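Local structure of pesticidal crystal protein Cry4Aa (Bacillus thuringiensis, 2C9K) at residues F38-Q41 / D42-N45; F30-L33 / I34-F38; S82-H85 / N86-T90. The protein promotes colloid-osmotic lysis of insect midgut epithelial cells after binding to them, this chain being the three-domain toxin part of a longer mosquito-larvicidal protein. All blocks are in the same frame, centred on the assembly; numbering follows the deposited sequence.

Contact 1 (F38-Q41 / D42-N45); sequences FPAQ and DQSN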
loop_
_atom_site.group_PDB
_atom_site.type_symbol
_atom_site.label_atom_id
_atom_site.label_comp_id
_atom_site.label_asym_id
_atom_site.label_seq_id
_atom_site.Cartn_x
_atom_site.Cartn_y
_atom_site.Cartn_z
ATOM N N PHE A 38 10.559 8.124 -18.113
ATOM C CA PHE A 38 11.062 8.342 -19.464
ATOM C C PHE A 38 12.576 8.540 -19.488
ATOM O O PHE A 38 13.058 9.634 -19.777
ATOM C CB PHE A 38 10.399 9.566 -20.091
ATOM C CG PHE A 38 8.906 9.588 -19.958
ATOM C CD1 PHE A 38 8.301 10.225 -18.882
ATOM C CD2 PHE A 38 8.099 8.983 -20.921
ATOM C CE1 PHE A 38 6.919 10.267 -18.764
ATOM C CE2 PHE A 38 6.708 9.018 -20.817
ATOM C CZ PHE A 38 6.116 9.661 -19.739
ATOM N N PRO A 39 13.346 7.485 -19.179
ATOM C CA PRO A 39 14.814 7.549 -19.170
ATOM C C PRO A 39 15.442 7.694 -20.569
ATOM O O PRO A 39 16.575 8.160 -20.710
ATOM C CB PRO A 39 15.208 6.245 -18.472
ATOM C CG PRO A 39 14.104 5.316 -18.852
ATOM C CD PRO A 39 12.878 6.177 -18.686
ATOM N N ALA A 40 14.697 7.293 -21.594
ATOM C CA ALA A 40 15.155 7.396 -22.975
ATOM C C ALA A 40 14.140 8.241 -23.745
ATOM O O ALA A 40 13.809 7.948 -24.896
ATOM C CB ALA A 40 15.269 6.013 -23.599
ATOM N N GLN A 41 13.638 9.280 -23.083
ATOM C CA GLN A 41 12.666 10.201 -23.665
ATOM C C GLN A 41 11.434 9.516 -24.246
ATOM O O GLN A 41 10.942 8.535 -23.686
ATOM C CB GLN A 41 13.344 11.065 -24.730
ATOM C CG GLN A 41 14.445 11.942 -24.166
ATOM C CD GLN A 41 15.567 11.125 -23.559
ATOM O OE1 GLN A 41 16.287 10.421 -24.266
ATOM N NE2 GLN A 41 15.713 11.204 -22.240
ATOM N N ASP A 42 10.928 10.038 -25.361
ATOM C CA ASP A 42 9.742 9.470 -25.989
ATOM C C ASP A 42 10.039 8.201 -26.775
ATOM O O ASP A 42 9.314 7.854 -27.707
ATOM C CB ASP A 42 9.076 10.498 -26.905
ATOM C CG ASP A 42 9.955 10.903 -28.069
ATOM O OD1 ASP A 42 9.428 11.534 -29.012
ATOM O OD2 ASP A 42 11.168 10.598 -28.039
ATOM N N GLN A 43 11.111 7.514 -26.399
ATOM C CA GLN A 43 11.491 6.268 -27.056
ATOM C C GLN A 43 11.966 5.265 -26.005
ATOM O O GLN A 43 12.878 4.467 -26.238
ATOM C CB GLN A 43 12.590 6.518 -28.098
ATOM C CG GLN A 43 13.910 7.012 -27.529
ATOM C CD GLN A 43 14.956 7.255 -28.605
ATOM O OE1 GLN A 43 16.108 7.583 -28.305
ATOM N NE2 GLN A 43 14.559 7.096 -29.868
ATOM N N SER A 44 11.325 5.321 -24.843
ATOM C CA SER A 44 11.647 4.434 -23.734
ATOM C C SER A 44 10.874 3.124 -23.872
ATOM O O SER A 44 10.056 2.963 -24.777
ATOM C CB SER A 44 11.273 5.103 -22.406
ATOM O OG SER A 44 11.788 6.421 -22.310
ATOM N N ASN A 45 11.138 2.192 -22.963
ATOM C CA ASN A 45 10.453 0.904 -22.963
ATOM C C ASN A 45 9.815 0.641 -21.605
ATOM O O ASN A 45 9.569 -0.506 -21.235
ATOM C CB ASN A 45 11.431 -0.217 -23.297
ATOM C CG ASN A 45 12.086 -0.026 -24.643
ATOM O OD1 ASN A 45 11.410 0.106 -25.665
ATOM N ND2 ASN A 45 13.412 -0.011 -24.655
HETATM O O HOH W 1 16.092 10.561 -26.931
#
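Ser44 OG is held from two directions by the backbone of the preceding residues: it donates to Gln41 O at 2.7 Å and accepts from Ala40 N at 3.1 Å. The motif is a beta turn over Ala40-Gln43, close to type II', in the loop that joins helices 29-37 and 46-58 in the helical N-terminal domain of the delta endotoxin fold. Gln41 supplies the positive phi (53°) that such a turn needs at its second position. The bond that closes the turn, from Gln43 N to Ala40 O, measures 3.1 Å, although the placing of that oxygen is less certain than the rest.

The example illustrates how one short polar side chain can pin a chain reversal. With OG set beside its own backbone N (chi1 -50°), Ser44 turns hydroxyl and amide alike to Gln41 O; the amide adds a weak bond of 3.4 Å. The hydroxyl reaches that carbonyl at a C=O...OG angle of 138°, somewhat tilted from the carbonyl plane. Ser44 is buried, so these bonds satisfy a hydroxyl that is largely withdrawn from solvent, while the two glutamines lie on the exposed side. There the bent chain of Gln41 and the extended chain of Gln43 meet through one water, which donates to Gln41 OE1 at 2.7 Å and, at longer range, to Gln43 OE1 at 3.3 Å.

Beyond the turn, Ser44 O accepts a hydrogen bond from Asn71 ND2, and the Phe38 ring meets that of Phe78, which ties the connection to the neighbouring helices. On the Pro39 side the serine hydroxyl has an apolar neighbour, with the ring carbon CD of Pro39 3.8 Å from Ser44 OG.

Contact 2 (F30-L33 / I34-F38); sequences FGTL and IPVLF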
loop_
_atom_site.group_PDB
_atom_site.type_symbol
_atom_site.label_atom_id
_atom_site.label_comp_id
_atom_site.label_asym_id
_atom_site.label_seq_id
_atom_site.Cartn_x
_atom_site.Cartn_y
_atom_site.Cartn_z
ATOM N N PHE A 30 7.650 16.296 -10.820
ATOM C CA PHE A 30 7.960 15.982 -12.203
ATOM C C PHE A 30 9.452 15.807 -12.377
ATOM O O PHE A 30 9.893 14.976 -13.165
ATOM C CB PHE A 30 7.459 17.085 -13.123
ATOM C CG PHE A 30 6.044 16.898 -13.564
ATOM C CD1 PHE A 30 5.194 17.986 -13.692
ATOM C CD2 PHE A 30 5.566 15.630 -13.883
ATOM C CE1 PHE A 30 3.889 17.814 -14.133
ATOM C CE2 PHE A 30 4.262 15.446 -14.326
ATOM C CZ PHE A 30 3.419 16.537 -14.453
ATOM N N GLY A 31 10.228 16.591 -11.635
ATOM C CA GLY A 31 11.674 16.492 -11.727
ATOM C C GLY A 31 12.131 15.063 -11.502
ATOM O O GLY A 31 13.226 14.671 -11.921
ATOM N N THR A 32 11.279 14.280 -10.842
ATOM C CA THR A 32 11.580 12.886 -10.550
ATOM C C THR A 32 10.803 11.936 -11.446
ATOM O O THR A 32 11.369 11.009 -12.024
ATOM C CB THR A 32 11.235 12.543 -9.105
ATOM O OG1 THR A 32 12.036 13.341 -8.225
ATOM C CG2 THR A 32 11.490 11.059 -8.835
ATOM N N LEU A 33 9.502 12.168 -11.555
ATOM C CA LEU A 33 8.655 11.315 -12.376
ATOM C C LEU A 33 9.098 11.181 -13.835
ATOM O O LEU A 33 9.177 10.065 -14.345
ATOM C CB LEU A 33 7.207 11.797 -12.302
ATOM C CG LEU A 33 6.599 11.644 -10.906
ATOM C CD1 LEU A 33 5.191 12.222 -10.886
ATOM C CD2 LEU A 33 6.594 10.175 -10.511
ATOM N N ILE A 34 9.394 12.292 -14.506
ATOM C CA ILE A 34 9.822 12.235 -15.905
ATOM C C ILE A 34 11.049 11.343 -16.122
ATOM O O ILE A 34 11.051 10.482 -16.997
ATOM C CB ILE A 34 10.122 13.638 -16.453
ATOM C CG1 ILE A 34 8.866 14.501 -16.379
ATOM C CG2 ILE A 34 10.580 13.547 -17.899
ATOM C CD1 ILE A 34 9.088 15.931 -16.833
ATOM N N PRO A 35 12.117 11.551 -15.340
ATOM C CA PRO A 35 13.334 10.737 -15.473
ATOM C C PRO A 35 13.093 9.254 -15.151
ATOM O O PRO A 35 13.735 8.367 -15.717
ATOM C CB PRO A 35 14.293 11.379 -14.470
ATOM C CG PRO A 35 13.859 12.806 -14.448
ATOM C CD PRO A 35 12.352 12.701 -14.449
ATOM N N VAL A 36 12.169 9.001 -14.229
ATOM C CA VAL A 36 11.836 7.645 -13.811
ATOM C C VAL A 36 10.926 6.934 -14.816
ATOM O O VAL A 36 11.040 5.719 -15.018
ATOM C CB VAL A 36 11.143 7.656 -12.428
ATOM C CG1 VAL A 36 10.644 6.265 -12.082
ATOM C CG2 VAL A 36 12.113 8.147 -11.365
ATOM N N LEU A 37 10.034 7.693 -15.445
ATOM C CA LEU A 37 9.097 7.140 -16.419
ATOM C C LEU A 37 9.541 7.299 -17.881
ATOM O O LEU A 37 8.961 6.685 -18.785
ATOM C CB LEU A 37 7.719 7.782 -16.227
ATOM C CG LEU A 37 7.033 7.503 -14.890
ATOM C CD1 LEU A 37 5.823 8.393 -14.741
ATOM C CD2 LEU A 37 6.640 6.042 -14.818
ATOM N N PHE A 38 10.559 8.124 -18.113
ATOM C CA PHE A 38 11.062 8.342 -19.464
ATOM C C PHE A 38 12.576 8.540 -19.488
ATOM O O PHE A 38 13.058 9.634 -19.777
ATOM C CB PHE A 38 10.399 9.566 -20.091
ATOM C CG PHE A 38 8.906 9.588 -19.958
ATOM C CD1 PHE A 38 8.301 10.225 -18.882
ATOM C CD2 PHE A 38 8.099 8.983 -20.921
ATOM C CE1 PHE A 38 6.919 10.267 -18.764
ATOM C CE2 PHE A 38 6.708 9.018 -20.817
ATOM C CZ PHE A 38 6.116 9.661 -19.739
#
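Leu37 N donates to Leu33 O at 2.8 Å, the shortest of three backbone hydrogen bonds between residues 30-33 and 34-38, late in helix 29-37. Ile34 N is bonded to Phe30 O at 3.0 Å, and Val36 N to Thr32 O at 3.1 Å. The series has one gap: Pro35 has no N-H to offer Gly31 O, and the helix is kinked at that residue. Its ring carbons CG and CD face Gly31 O in place of a donor. The case is a compact example of a proline inside a helix, where a single bond is lost while the bonds of the residues before and after it persist.

Outward from the backbone, side chains one turn apart pair up. Thr32 and Val36 lie side by side and point the same way, with their CG2 methyls 3.9 Å apart. Val36 has CG1 anti to its nitrogen (chi1 173°), which leaves CG2 as the branch that turns back over the previous turn. On another side of the helix the CD1 methyl at the end of Ile34 comes to 4.2 Å from Phe30 CB; CG1 of the same isoleucine approaches the phenylalanine ring obliquely. Leu33 CB and Leu37 CD1 make a looser apolar pair at 4.4 Å. At the end of the helix, the Phe38 ring has Ile34 CA at its edge, in the ring plane.

Different helices receive these faces: Phe30, Leu33 and Leu37 pack on helix 140-164, Phe30 and Ile34 on helix 77-89, and Val36 on helix 5-16. Thr32, Pro35 and Val36 also touch Arg414 in a loop of the middle endotoxin family region. A short, proline-kinked helix wedged among longer ones in this way belongs to the alpha-helical bundle of the endotoxin N-terminal domain, the part generally associated with pore formation.

Contact 3 (S82-H85 / N86-T90); sequences STYH and NHLKT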
loop_
_atom_site.group_PDB
_atom_site.type_symbol
_atom_site.label_atom_id
_atom_site.label_comp_id
_atom_site.label_asym_id
_atom_site.label_seq_id
_atom_site.Cartn_x
_atom_site.Cartn_y
_atom_site.Cartn_z
ATOM N N SER A 82 7.092 17.499 -20.675
ATOM C CA SER A 82 8.343 18.246 -20.670
ATOM C C SER A 82 8.136 19.735 -20.939
ATOM O O SER A 82 8.677 20.582 -20.230
ATOM C CB SER A 82 9.299 17.668 -21.711
ATOM O OG SER A 82 9.637 16.329 -21.400
ATOM N N THR A 83 7.355 20.050 -21.969
ATOM C CA THR A 83 7.076 21.438 -22.324
ATOM C C THR A 83 6.336 22.127 -21.180
ATOM O O THR A 83 6.679 23.241 -20.784
ATOM C CB THR A 83 6.214 21.525 -23.601
ATOM O OG1 THR A 83 6.895 20.879 -24.685
ATOM C CG2 THR A 83 5.954 22.977 -23.968
ATOM N N TYR A 84 5.315 21.457 -20.660
ATOM C CA TYR A 84 4.536 21.987 -19.551
ATOM C C TYR A 84 5.455 22.251 -18.366
ATOM O O TYR A 84 5.390 23.306 -17.730
ATOM C CB TYR A 84 3.469 20.979 -19.128
ATOM C CG TYR A 84 2.879 21.262 -17.764
ATOM C CD1 TYR A 84 1.865 22.197 -17.605
ATOM C CD2 TYR A 84 3.364 20.615 -16.625
ATOM C CE1 TYR A 84 1.346 22.484 -16.356
ATOM C CE2 TYR A 84 2.853 20.898 -15.370
ATOM C CZ TYR A 84 1.843 21.833 -15.243
ATOM O OH TYR A 84 1.324 22.124 -14.008
ATOM N N HIS A 85 6.303 21.271 -18.072
ATOM C CA HIS A 85 7.232 21.371 -16.958
ATOM C C HIS A 85 8.170 22.570 -17.083
ATOM O O HIS A 85 8.472 23.226 -16.087
ATOM C CB HIS A 85 8.050 20.082 -16.842
ATOM C CG HIS A 85 8.988 20.065 -15.676
ATOM N ND1 HIS A 85 8.573 20.305 -14.385
ATOM C CD2 HIS A 85 10.316 19.813 -15.605
ATOM C CE1 HIS A 85 9.605 20.201 -13.567
ATOM N NE2 HIS A 85 10.674 19.902 -14.282
ATOM N N ASN A 86 8.623 22.856 -18.302
ATOM C CA ASN A 86 9.529 23.982 -18.527
ATOM C C ASN A 86 8.841 25.322 -18.298
ATOM O O ASN A 86 9.300 26.123 -17.487
ATOM C CB ASN A 86 10.111 23.945 -19.945
ATOM C CG ASN A 86 11.059 22.782 -20.159
ATOM O OD1 ASN A 86 11.848 22.438 -19.280
ATOM N ND2 ASN A 86 10.998 22.182 -21.339
ATOM N N HIS A 87 7.744 25.561 -19.010
ATOM C CA HIS A 87 7.009 26.815 -18.872
ATOM C C HIS A 87 6.679 27.106 -17.411
ATOM O O HIS A 87 6.603 28.266 -16.993
ATOM C CB HIS A 87 5.725 26.759 -19.700
ATOM C CG HIS A 87 5.967 26.549 -21.163
ATOM N ND1 HIS A 87 6.787 27.372 -21.905
ATOM C CD2 HIS A 87 5.504 25.608 -22.018
ATOM C CE1 HIS A 87 6.819 26.946 -23.155
ATOM N NE2 HIS A 87 6.050 25.877 -23.251
ATOM N N LEU A 88 6.487 26.043 -16.642
ATOM C CA LEU A 88 6.176 26.172 -15.228
ATOM C C LEU A 88 7.435 26.647 -14.519
ATOM O O LEU A 88 7.425 27.664 -13.830
ATOM C CB LEU A 88 5.723 24.823 -14.668
ATOM C CG LEU A 88 5.205 24.804 -13.230
ATOM C CD1 LEU A 88 4.190 25.920 -13.011
ATOM C CD2 LEU A 88 4.581 23.447 -12.958
ATOM N N LYS A 89 8.515 25.896 -14.700
ATOM C CA LYS A 89 9.810 26.230 -14.115
ATOM C C LYS A 89 10.188 27.621 -14.612
ATOM O O LYS A 89 10.731 28.435 -13.865
ATOM C CB LYS A 89 10.842 25.186 -14.554
ATOM C CG LYS A 89 12.302 25.598 -14.466
ATOM C CD LYS A 89 12.781 25.813 -13.043
ATOM C CE LYS A 89 14.304 25.703 -12.971
ATOM N NZ LYS A 89 15.016 26.537 -13.989
ATOM N N THR A 90 9.878 27.881 -15.880
ATOM C CA THR A 90 10.152 29.164 -16.518
ATOM C C THR A 90 9.252 30.234 -15.925
ATOM O O THR A 90 9.487 31.424 -16.114
ATOM C CB THR A 90 9.891 29.105 -18.044
ATOM O OG1 THR A 90 10.834 28.219 -18.659
ATOM C CG2 THR A 90 10.016 30.486 -18.674
#
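Tyr84 and Leu88, one helical turn apart, lie side by side and point the same way, the leucine CD2 methyl reaching Tyr84 CE2 at 3.9 Å and Tyr84 OH at 3.7 Å. The methyl comes at the ring obliquely. Both residues have CG anti to the backbone nitrogen (chi1 164° for Tyr84, -173° for Leu88), and this common choice aligns the pair. The tyrosine hydroxyl is engaged beyond the pair, in a hydrogen bond with Gln156 OE1 of helix 140-164, so an apolar flank and a fixed polar end belong to the same ring.

Thr83 and His87 repeat the theme with a different first torsion for the ring. His87 has CG beside its own nitrogen (chi1 -60°), which lays the imidazole alongside the threonine, with its CD2 and NE2 nearest the CG2 methyl. The other branch of Thr83, OG1, turns back along the helix to bond with Asn79 O. Ser82 does likewise, its OG bonded to Phe78 O one turn earlier.

The regular frame beneath these conformations is a run of backbone bonds, from Asn86 N to Ser82 O, His87 N to Thr83 O, Leu88 N to Tyr84 O and Lys89 N to His85 O, the last at 3.0 Å. Toward the end of the helix a side chain joins in, for Thr90 OG1 donates to Asn86 O at 2.8 Å from above the carbonyl plane. The Lys89 chain, bent twice, leads away from residues 82-85 after its CB has passed His85 O.

Thr83, Tyr84 and His87 all touch helix 103-123. One helix thus carries a buried face with Tyr84 and Leu88 and an exposed one with Asn86 and Lys89, the amphipathic pattern of an outer helix in the alpha-helical bundle of the endotoxin N-terminal domain.

How the contacts relate
All three contacts lie in the helical N-terminal domain. Contacts 1 and 2 are consecutive along the chain and share Phe38, the first residue beyond the helix of contact 2 and the first of the loop stretch of contact 1; their centres are 10 Å apart. Contact 3 belongs to a later helix but touches contact 2, their centres 13 Å apart: Phe30 CE1 lies 3.5 Å from Tyr84 CE2, and Phe30 CB lies 3.6 Å from His85 ND1. Residues 30-38 therefore mediate between the other two, since contacts 1 and 3 do not meet, with centres 18 Å apart and nearest atoms about 7 Å apart. No ligand site is involved; the relation is one of neighbouring helices.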